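Local coordinates for uncharacterized protein (Shewanella loihica, PDB 3O0L) that is of unknown function but belongs to the DUF1425 family, is probably made as a lipoprotein, and folds as a two-sheet, all-beta domain, at residues L40-T45 with F60-I65; Q54-K59 with L104-A109. One frame throughout, in Å; residues are numbered along the deposited sequence.

Interaction 1 (L40-T45 with F60-I65)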
ATOM      1  N   LEU A  40      17.137 -12.036 -11.369  1.00 30.21           N
ATOM      2  CA  LEU A  40      16.489 -11.817 -10.105  1.00 31.96           C
ATOM      3  C   LEU A  40      15.235 -12.679 -10.076  1.00 31.68           C
ATOM      4  O   LEU A  40      14.688 -13.095 -11.103  1.00 31.89           O
ATOM      5  CB  LEU A  40      16.092 -10.354  -9.931  1.00 30.61           C
ATOM      6  CG  LEU A  40      17.166  -9.289  -9.981  1.00 36.56           C
ATOM      7  CD1 LEU A  40      16.514  -7.939  -9.846  1.00 40.13           C
ATOM      8  CD2 LEU A  40      18.166  -9.539  -8.847  1.00 36.68           C
ATOM      9  N   ARG A  41      14.769 -12.949  -8.882  1.00 32.46           N
ATOM     10  CA  ARG A  41      13.505 -13.625  -8.721  1.00 31.92           C
ATOM     11  C   ARG A  41      12.645 -12.788  -7.804  1.00 31.35           C
ATOM     12  O   ARG A  41      13.065 -12.483  -6.689  1.00 31.27           O
ATOM     13  CB  ARG A  41      13.733 -14.957  -8.099  1.00 33.79           C
ATOM     14  CG  ARG A  41      12.462 -15.635  -7.747  1.00 37.34           C
ATOM     15  CD  ARG A  41      12.750 -17.059  -7.409  1.00 48.39           C
ATOM     16  NE  ARG A  41      13.116 -17.845  -8.586  1.00 43.71           N
ATOM     17  CZ  ARG A  41      12.240 -18.274  -9.488  1.00 50.92           C
ATOM     18  NH1 ARG A  41      10.937 -17.969  -9.384  1.00 52.00           N
ATOM     19  NH2 ARG A  41      12.667 -18.988 -10.510  1.00 47.24           N
ATOM     20  N   ALA A  42      11.432 -12.475  -8.248  1.00 29.09           N
ATOM     21  CA  ALA A  42      10.487 -11.701  -7.443  1.00 28.14           C
ATOM     22  C   ALA A  42       9.803 -12.655  -6.491  1.00 27.87           C
ATOM     23  O   ALA A  42       9.362 -13.738  -6.887  1.00 29.30           O
ATOM     24  CB  ALA A  42       9.410 -11.024  -8.343  1.00 25.41           C
ATOM     25  N   ARG A  43       9.696 -12.237  -5.237  1.00 30.85           N
ATOM     26  CA  ARG A  43       8.948 -12.991  -4.235  1.00 31.46           C
ATOM     27  C   ARG A  43       7.919 -12.052  -3.582  1.00 28.57           C
ATOM     28  O   ARG A  43       8.281 -11.041  -2.965  1.00 29.54           O
ATOM     29  CB  ARG A  43       9.897 -13.591  -3.208  1.00 35.02           C
ATOM     30  CG  ARG A  43      10.837 -14.641  -3.884  1.00 37.27           C
ATOM     31  CD  ARG A  43      11.496 -15.506  -2.864  1.00 39.80           C
ATOM     32  NE  ARG A  43      12.364 -16.485  -3.494  1.00 39.22           N
ATOM     33  CZ  ARG A  43      11.973 -17.649  -3.991  1.00 41.14           C
ATOM     34  NH1 ARG A  43      10.701 -18.045  -3.936  1.00 43.78           N
ATOM     35  NH2 ARG A  43      12.865 -18.433  -4.557  1.00 43.89           N
ATOM     36  N   GLY A  44       6.654 -12.399  -3.768  1.00 29.62           N
ATOM     37  CA  GLY A  44       5.550 -11.605  -3.269  1.00 30.03           C
ATOM     38  C   GLY A  44       4.795 -12.384  -2.234  1.00 30.97           C
ATOM     39  O   GLY A  44       4.824 -13.628  -2.215  1.00 34.45           O
ATOM     40  N   THR A  45       4.127 -11.654  -1.345  1.00 30.72           N
ATOM     41  CA  THR A  45       3.283 -12.260  -0.336  0.50 30.10           C
ATOM     42  C   THR A  45       1.948 -11.513  -0.369  1.00 29.50           C
ATOM     43  O   THR A  45       1.938 -10.278  -0.340  1.00 29.33           O
ATOM     44  CB  THR A  45       3.948 -12.166   1.067  0.50 34.05           C
ATOM     45  OG1 THR A  45       4.971 -13.176   1.187  0.50 26.07           O
ATOM     46  CG2 THR A  45       2.890 -12.342   2.187  0.50 31.79           C
ATOM     47  N   PHE A  60       3.380  -9.227 -11.661  1.00 25.46           N
ATOM     48  CA  PHE A  60       4.576  -8.432 -11.422  1.00 25.55           C
ATOM     49  C   PHE A  60       4.925  -7.653 -12.665  1.00 28.77           C
ATOM     50  O   PHE A  60       4.666  -8.109 -13.780  1.00 26.90           O
ATOM     51  CB  PHE A  60       5.787  -9.314 -11.108  1.00 26.03           C
ATOM     52  CG  PHE A  60       5.722 -10.042  -9.788  1.00 23.87           C
ATOM     53  CD1 PHE A  60       6.197  -9.449  -8.628  1.00 25.69           C
ATOM     54  CD2 PHE A  60       5.255 -11.328  -9.717  1.00 27.47           C
ATOM     55  CE1 PHE A  60       6.165 -10.101  -7.448  1.00 27.99           C
ATOM     56  CE2 PHE A  60       5.222 -11.996  -8.508  1.00 25.41           C
ATOM     57  CZ  PHE A  60       5.681 -11.389  -7.374  1.00 27.32           C
ATOM     58  N   THR A  61       5.579  -6.517 -12.464  1.00 25.19           N
ATOM     59  CA  THR A  61       6.216  -5.766 -13.543  1.00 27.47           C
ATOM     60  C   THR A  61       7.675  -5.548 -13.127  1.00 27.45           C
ATOM     61  O   THR A  61       8.018  -5.575 -11.927  1.00 28.90           O
ATOM     62  CB  THR A  61       5.547  -4.418 -13.796  1.00 29.87           C
ATOM     63  OG1 THR A  61       5.534  -3.692 -12.579  1.00 37.83           O
ATOM     64  CG2 THR A  61       4.069  -4.600 -14.225  1.00 23.33           C
ATOM     65  N   TRP A  62       8.526  -5.347 -14.116  1.00 25.80           N
ATOM     66  CA  TRP A  62       9.947  -5.292 -13.899  1.00 26.23           C
ATOM     67  C   TRP A  62      10.520  -3.990 -14.467  1.00 28.85           C
ATOM     68  O   TRP A  62      10.088  -3.506 -15.518  1.00 29.39           O
ATOM     69  CB  TRP A  62      10.564  -6.461 -14.627  1.00 24.64           C
ATOM     70  CG  TRP A  62      10.199  -7.758 -14.044  1.00 22.75           C
ATOM     71  CD1 TRP A  62       9.148  -8.540 -14.374  1.00 24.52           C
ATOM     72  CD2 TRP A  62      10.876  -8.423 -12.983  1.00 23.03           C
ATOM     73  NE1 TRP A  62       9.127  -9.678 -13.594  1.00 24.84           N
ATOM     74  CE2 TRP A  62      10.197  -9.641 -12.750  1.00 25.62           C
ATOM     75  CE3 TRP A  62      12.032  -8.142 -12.246  1.00 29.74           C
ATOM     76  CZ2 TRP A  62      10.614 -10.552 -11.771  1.00 30.68           C
ATOM     77  CZ3 TRP A  62      12.433  -9.045 -11.263  1.00 29.17           C
ATOM     78  CH2 TRP A  62      11.725 -10.228 -11.046  1.00 27.23           C
ATOM     79  N   TYR A  63      11.531  -3.459 -13.783  1.00 30.65           N
ATOM     80  CA  TYR A  63      12.189  -2.211 -14.163  1.00 33.33           C
ATOM     81  C   TYR A  63      13.701  -2.348 -14.154  1.00 32.65           C
ATOM     82  O   TYR A  63      14.275  -3.110 -13.379  1.00 33.47           O
ATOM     83  CB  TYR A  63      11.777  -1.082 -13.202  1.00 35.93           C
ATOM     84  CG  TYR A  63      10.297  -0.957 -13.106  1.00 33.47           C
ATOM     85  CD1 TYR A  63       9.579  -0.166 -14.006  1.00 47.16           C
ATOM     86  CD2 TYR A  63       9.594  -1.681 -12.164  1.00 37.36           C
ATOM     87  CE1 TYR A  63       8.195  -0.082 -13.932  1.00 49.37           C
ATOM     88  CE2 TYR A  63       8.226  -1.600 -12.088  1.00 41.70           C
ATOM     89  CZ  TYR A  63       7.532  -0.811 -12.965  1.00 47.93           C
ATOM     90  OH  TYR A  63       6.172  -0.780 -12.858  1.00 54.21           O
ATOM     91  N   ASP A  64      14.332  -1.582 -15.018  1.00 34.16           N
ATOM     92  CA  ASP A  64      15.786  -1.569 -15.144  1.00 37.38           C
ATOM     93  C   ASP A  64      16.316  -0.420 -14.290  1.00 39.76           C
ATOM     94  O   ASP A  64      15.540   0.224 -13.579  1.00 37.85           O
ATOM     95  CB  ASP A  64      16.209  -1.431 -16.620  1.00 39.19           C
ATOM     96  CG  ASP A  64      15.922  -0.047 -17.226  1.00 39.81           C
ATOM     97  OD1 ASP A  64      15.526   0.901 -16.508  1.00 47.63           O
ATOM     98  OD2 ASP A  64      16.101   0.074 -18.458  1.00 44.58           O
ATOM     99  N   ILE A  65      17.622  -0.189 -14.357  1.00 43.89           N
ATOM    100  CA  ILE A  65      18.275   0.827 -13.504  1.00 47.79           C
ATOM    101  C   ILE A  65      17.784   2.238 -13.796  1.00 49.06           C
ATOM    102  O   ILE A  65      17.750   3.047 -12.890  1.00 51.07           O
ATOM    103  CB  ILE A  65      19.827   0.745 -13.604  1.00 49.55           C
ATOM    104  CG1 ILE A  65      20.512   1.486 -12.440  1.00 54.00           C
ATOM    105  CG2 ILE A  65      20.303   1.261 -14.947  1.00 49.67           C
ATOM    106  CD1 ILE A  65      20.050   1.043 -11.045  1.00 58.54           C
TER
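Ala42 sits between the aromatic rings of Trp62 and Phe60, and these three residues bury most of the surface in this contact. The methyl of Ala42 lies over one face of the Phe60 ring. Ala42 CB is 3.7 Å from the centroid of the Phe60 ring and 22° off its normal, a CH-pi contact displaced toward the rim at CE1 and CD1. Trp62 meets the same residue with the far end of its benzo ring. Trp62 CH2 lies 3.6 Å from Ala42 CB and equally close to Ala42 N, which stands near the plane of the indole at its edge. The CZ3 corner of Trp62 reaches Leu40, at 4.1 Å from Leu40 CB. Both aromatic side chains have CG anti to the carbonyl carbon (chi1 near -67° in both), which carries the rings across toward strand 40-48.

This is packing between two facing beta sheets, as in a beta sandwich, and fits the assignment of the family to the E-set clan. The two strand segments approach to 9.4 Å between axes and run roughly antiparallel, at 141°. That gap is spanned by side chains and not by backbone pairing. Strand 40-48 is hydrogen-bonded within its own sheet to strands 22-34 and 87-93.

Gly44, having no side chain, lets Phe60 come against its backbone. Phe60 CZ is 3.9 Å from Gly44 N, which lies in the ring plane at the edge. Val90 and Ala92 also touch Phe60. A serine in place of Phe60 would probably leave the Ala42 methyl without its aromatic face and open a gap in front of Gly44. Ser94 and Pro95 pack on Trp62, and Cys102 packs on Ala42.

Interaction 2 (Q54-K59 with L104-A109)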
ATOM      1  N   GLN A  54     -11.793 -14.408  -0.868  1.00 43.30           N
ATOM      2  CA  GLN A  54     -11.641 -13.227  -1.710  0.50 41.37           C
ATOM      3  C   GLN A  54     -10.950 -13.647  -3.006  1.00 38.29           C
ATOM      4  O   GLN A  54      -9.860 -14.188  -2.934  1.00 39.88           O
ATOM      5  CB  GLN A  54     -10.785 -12.191  -0.947  0.50 40.87           C
ATOM      6  CG  GLN A  54     -10.215 -10.990  -1.733  0.50 39.24           C
ATOM      7  CD  GLN A  54     -11.262 -10.172  -2.511  0.50 44.45           C
ATOM      8  OE1 GLN A  54     -12.087 -10.718  -3.235  0.50 50.05           O
ATOM      9  NE2 GLN A  54     -11.205  -8.853  -2.371  0.50 48.61           N
ATOM     10  N   ARG A  55     -11.578 -13.391  -4.160  1.00 37.32           N
ATOM     11  CA  ARG A  55     -10.948 -13.540  -5.461  0.50 35.47           C
ATOM     12  C   ARG A  55     -10.109 -12.273  -5.778  1.00 32.97           C
ATOM     13  O   ARG A  55     -10.563 -11.136  -5.544  1.00 36.87           O
ATOM     14  CB  ARG A  55     -12.008 -13.782  -6.555  0.50 38.92           C
ATOM     15  CG  ARG A  55     -12.962 -14.966  -6.292  0.50 42.64           C
ATOM     16  CD  ARG A  55     -13.539 -15.548  -7.601  0.50 48.16           C
ATOM     17  NE  ARG A  55     -14.500 -16.642  -7.370  0.50 49.73           N
ATOM     18  CZ  ARG A  55     -14.223 -17.930  -7.579  0.50 52.95           C
ATOM     19  NH1 ARG A  55     -13.031 -18.282  -8.045  0.50 56.31           N
ATOM     20  NH2 ARG A  55     -15.129 -18.865  -7.341  0.50 53.65           N
ATOM     21  N   LEU A  56      -8.901 -12.474  -6.264  1.00 29.96           N
ATOM     22  CA  LEU A  56      -8.108 -11.365  -6.756  0.50 29.40           C
ATOM     23  C   LEU A  56      -7.233 -11.799  -7.930  1.00 28.90           C
ATOM     24  O   LEU A  56      -7.236 -12.958  -8.333  1.00 29.78           O
ATOM     25  CB  LEU A  56      -7.301 -10.732  -5.620  0.50 29.69           C
ATOM     26  CG  LEU A  56      -6.450 -11.624  -4.728  0.50 28.68           C
ATOM     27  CD1 LEU A  56      -5.191 -11.991  -5.420  0.50 27.30           C
ATOM     28  CD2 LEU A  56      -6.141 -10.849  -3.450  0.50 32.68           C
ATOM     29  N   GLN A  57      -6.587 -10.822  -8.546  1.00 28.31           N
ATOM     30  CA  GLN A  57      -5.651 -11.075  -9.637  1.00 26.98           C
ATOM     31  C   GLN A  57      -4.380 -10.350  -9.339  1.00 27.00           C
ATOM     32  O   GLN A  57      -4.390  -9.300  -8.670  1.00 25.03           O
ATOM     33  CB  GLN A  57      -6.201 -10.533 -10.936  1.00 29.71           C
ATOM     34  CG  GLN A  57      -7.479 -11.175 -11.355  1.00 34.40           C
ATOM     35  CD  GLN A  57      -7.737 -10.831 -12.784  1.00 39.73           C
ATOM     36  OE1 GLN A  57      -7.903  -9.656 -13.124  1.00 49.85           O
ATOM     37  NE2 GLN A  57      -7.685 -11.833 -13.651  1.00 54.87           N
ATOM     38  N   TYR A  58      -3.260 -10.907  -9.809  1.00 23.21           N
ATOM     39  CA  TYR A  58      -1.984 -10.276  -9.602  1.00 23.69           C
ATOM     40  C   TYR A  58      -1.067 -10.386 -10.792  1.00 25.42           C
ATOM     41  O   TYR A  58      -1.245 -11.263 -11.651  1.00 25.32           O
ATOM     42  CB  TYR A  58      -1.279 -10.877  -8.373  1.00 23.40           C
ATOM     43  CG  TYR A  58      -0.668 -12.244  -8.637  1.00 26.10           C
ATOM     44  CD1 TYR A  58      -1.447 -13.412  -8.522  1.00 30.69           C
ATOM     45  CD2 TYR A  58       0.665 -12.366  -9.023  1.00 27.88           C
ATOM     46  CE1 TYR A  58      -0.897 -14.676  -8.810  1.00 35.11           C
ATOM     47  CE2 TYR A  58       1.209 -13.582  -9.319  1.00 27.98           C
ATOM     48  CZ  TYR A  58       0.434 -14.748  -9.187  1.00 35.87           C
ATOM     49  OH  TYR A  58       1.012 -15.967  -9.437  1.00 38.22           O
ATOM     50  N   LYS A  59      -0.088  -9.492 -10.828  1.00 24.35           N
ATOM     51  CA  LYS A  59       1.042  -9.630 -11.760  1.00 30.09           C
ATOM     52  C   LYS A  59       2.185  -8.775 -11.324  1.00 28.15           C
ATOM     53  O   LYS A  59       1.997  -7.761 -10.645  1.00 24.82           O
ATOM     54  CB  LYS A  59       0.677  -9.304 -13.209  1.00 32.82           C
ATOM     55  CG  LYS A  59       0.563  -7.880 -13.592  1.00 41.14           C
ATOM     56  CD  LYS A  59       0.636  -7.826 -15.111  1.00 47.97           C
ATOM     57  CE  LYS A  59       0.195  -6.513 -15.661  1.00 53.64           C
ATOM     58  NZ  LYS A  59      -0.177  -6.668 -17.112  1.00 62.25           N
ATOM     59  N   LEU A 104       4.811  -5.681  -7.465  1.00 24.44           N
ATOM     60  CA  LEU A 104       3.660  -6.579  -7.492  1.00 24.18           C
ATOM     61  C   LEU A 104       2.402  -5.735  -7.507  1.00 25.59           C
ATOM     62  O   LEU A 104       2.274  -4.836  -6.676  1.00 28.07           O
ATOM     63  CB  LEU A 104       3.654  -7.488  -6.263  1.00 23.28           C
ATOM     64  CG  LEU A 104       2.476  -8.440  -6.039  1.00 25.28           C
ATOM     65  CD1 LEU A 104       2.308  -9.384  -7.259  1.00 23.50           C
ATOM     66  CD2 LEU A 104       2.652  -9.237  -4.763  1.00 29.08           C
ATOM     67  N   TYR A 105       1.492  -6.012  -8.442  1.00 24.70           N
ATOM     68  CA  TYR A 105       0.149  -5.403  -8.492  1.00 25.51           C
ATOM     69  C   TYR A 105      -0.918  -6.438  -8.202  1.00 26.09           C
ATOM     70  O   TYR A 105      -0.822  -7.557  -8.687  1.00 26.61           O
ATOM     71  CB  TYR A 105      -0.125  -4.813  -9.865  1.00 25.96           C
ATOM     72  CG  TYR A 105       0.776  -3.655 -10.171  1.00 27.70           C
ATOM     73  CD1 TYR A 105       2.045  -3.836 -10.709  1.00 32.10           C
ATOM     74  CD2 TYR A 105       0.386  -2.365  -9.824  1.00 38.53           C
ATOM     75  CE1 TYR A 105       2.866  -2.761 -10.927  1.00 35.31           C
ATOM     76  CE2 TYR A 105       1.198  -1.281 -10.049  1.00 36.41           C
ATOM     77  CZ  TYR A 105       2.415  -1.481 -10.606  1.00 40.76           C
ATOM     78  OH  TYR A 105       3.180  -0.377 -10.801  1.00 46.31           O
ATOM     79  N   VAL A 106      -1.911  -6.063  -7.389  1.00 23.94           N
ATOM     80  CA  VAL A 106      -3.021  -6.907  -7.030  1.00 23.34           C
ATOM     81  C   VAL A 106      -4.278  -6.134  -7.273  1.00 27.07           C
ATOM     82  O   VAL A 106      -4.383  -4.953  -6.895  1.00 26.66           O
ATOM     83  CB  VAL A 106      -2.951  -7.340  -5.547  1.00 26.54           C
ATOM     84  CG1 VAL A 106      -4.228  -8.013  -5.091  1.00 25.13           C
ATOM     85  CG2 VAL A 106      -1.720  -8.243  -5.288  1.00 23.06           C
ATOM     86  N   ARG A 107      -5.251  -6.776  -7.916  1.00 23.79           N
ATOM     87  CA  ARG A 107      -6.512  -6.113  -8.099  1.00 25.82           C
ATOM     88  C   ARG A 107      -7.646  -6.966  -7.591  1.00 25.37           C
ATOM     89  O   ARG A 107      -7.567  -8.192  -7.585  1.00 27.97           O
ATOM     90  CB  ARG A 107      -6.659  -5.590  -9.509  1.00 30.51           C
ATOM     91  CG  ARG A 107      -6.837  -6.559 -10.531  1.00 35.11           C
ATOM     92  CD  ARG A 107      -6.753  -5.869 -11.902  1.00 42.86           C
ATOM     93  NE  ARG A 107      -7.102  -6.836 -12.918  1.00 42.74           N
ATOM     94  CZ  ARG A 107      -7.026  -6.643 -14.237  1.00 50.02           C
ATOM     95  NH1 ARG A 107      -6.606  -5.490 -14.777  1.00 42.72           N
ATOM     96  NH2 ARG A 107      -7.371  -7.638 -15.024  1.00 45.74           N
ATOM     97  N   GLU A 108      -8.672  -6.293  -7.076  1.00 25.99           N
ATOM     98  CA  GLU A 108      -9.849  -6.950  -6.544  1.00 32.62           C
ATOM     99  C   GLU A 108     -11.052  -6.123  -6.913  1.00 33.58           C
ATOM    100  O   GLU A 108     -10.955  -4.906  -7.095  1.00 30.85           O
ATOM    101  CB  GLU A 108      -9.763  -7.119  -5.019  1.00 34.64           C
ATOM    102  CG  GLU A 108      -9.486  -5.822  -4.290  1.00 45.03           C
ATOM    103  CD  GLU A 108      -9.642  -5.923  -2.767  1.00 59.98           C
ATOM    104  OE1 GLU A 108     -10.808  -5.843  -2.275  1.00 58.61           O
ATOM    105  OE2 GLU A 108      -8.599  -6.053  -2.074  1.00 52.57           O
ATOM    106  N   ALA A 109     -12.169  -6.795  -7.096  1.00 38.44           N
ATOM    107  CA  ALA A 109     -13.403  -6.132  -7.412  1.00 44.78           C
ATOM    108  C   ALA A 109     -13.989  -5.699  -6.069  1.00 47.81           C
ATOM    109  O   ALA A 109     -13.939  -6.459  -5.123  1.00 49.43           O
ATOM    110  CB  ALA A 109     -14.360  -7.101  -8.163  1.00 48.02           C
TER
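Val106 sets its two methyls between Leu56 and Tyr58 on one face of the sheet. Val106 CG2 bears on Tyr58 CB at 4.1 Å. CG1 turns to Leu56, but that contact is less certain because Leu56 has two conformers. Leu104 is the next bump. Leu104 CD1 fills the hollow between Tyr58 CD2 and Lys59 O, 3.8 Å from each, and meets the Tyr58 ring obliquely. With CG between the backbone N and the carbonyl carbon (chi1 76°), Tyr58 keeps CB and CD2 against Val106 and Leu104 while its hydroxyl end projects beyond them. Lys78 makes a cation-pi contact with this ring. Glu108 is buried on the same face, where its OE1 is hydrogen-bonded to Ser24 OG.

The strands form a regular antiparallel pair. Gln57 with Arg107 and Lys59 with Tyr105 are hydrogen-bonded pairs, each closed by two backbone bonds. Tyr58 with Val106 between them is a non-hydrogen-bonded pair. Strand 101-109 continues this sheet into the second subunit, where a strand of that chain pairs with Tyr105 to Ala109.

On the other face Gln57 and Arg107 lie side by side and point the same way. Their stems touch, with Gln57 CB 4.0 Å from Arg107 CG. Beyond them the guanidinium edge meets Gln57 OE1, which accepts from Arg107 NE at 2.9 Å and from Arg107 NH2 at 2.8 Å. Trp77 adds a cation-pi contact to Arg107.

Overall arrangement
Interactions 1 and 2 use consecutive parts of strand 54-63, and their centres are about 16 Å apart. Interaction 2 pairs two strands of the smaller sheet. Interaction 1 joins that sheet to the larger one by side-chain packing. They meet in the core at Leu104. Phe60 CE1 lies 3.8 Å from Leu104 CB, and Gly44 CA is 4.0 Å from Leu104 CD2, which brings Leu104 against both partners of interaction 1. On the other side of the smaller sheet, Thr61 OG1 packs on Tyr105 CE1 at 3.3 Å. The segments alternate along the chain. The function of the protein is unknown, and no site can be related to these contacts.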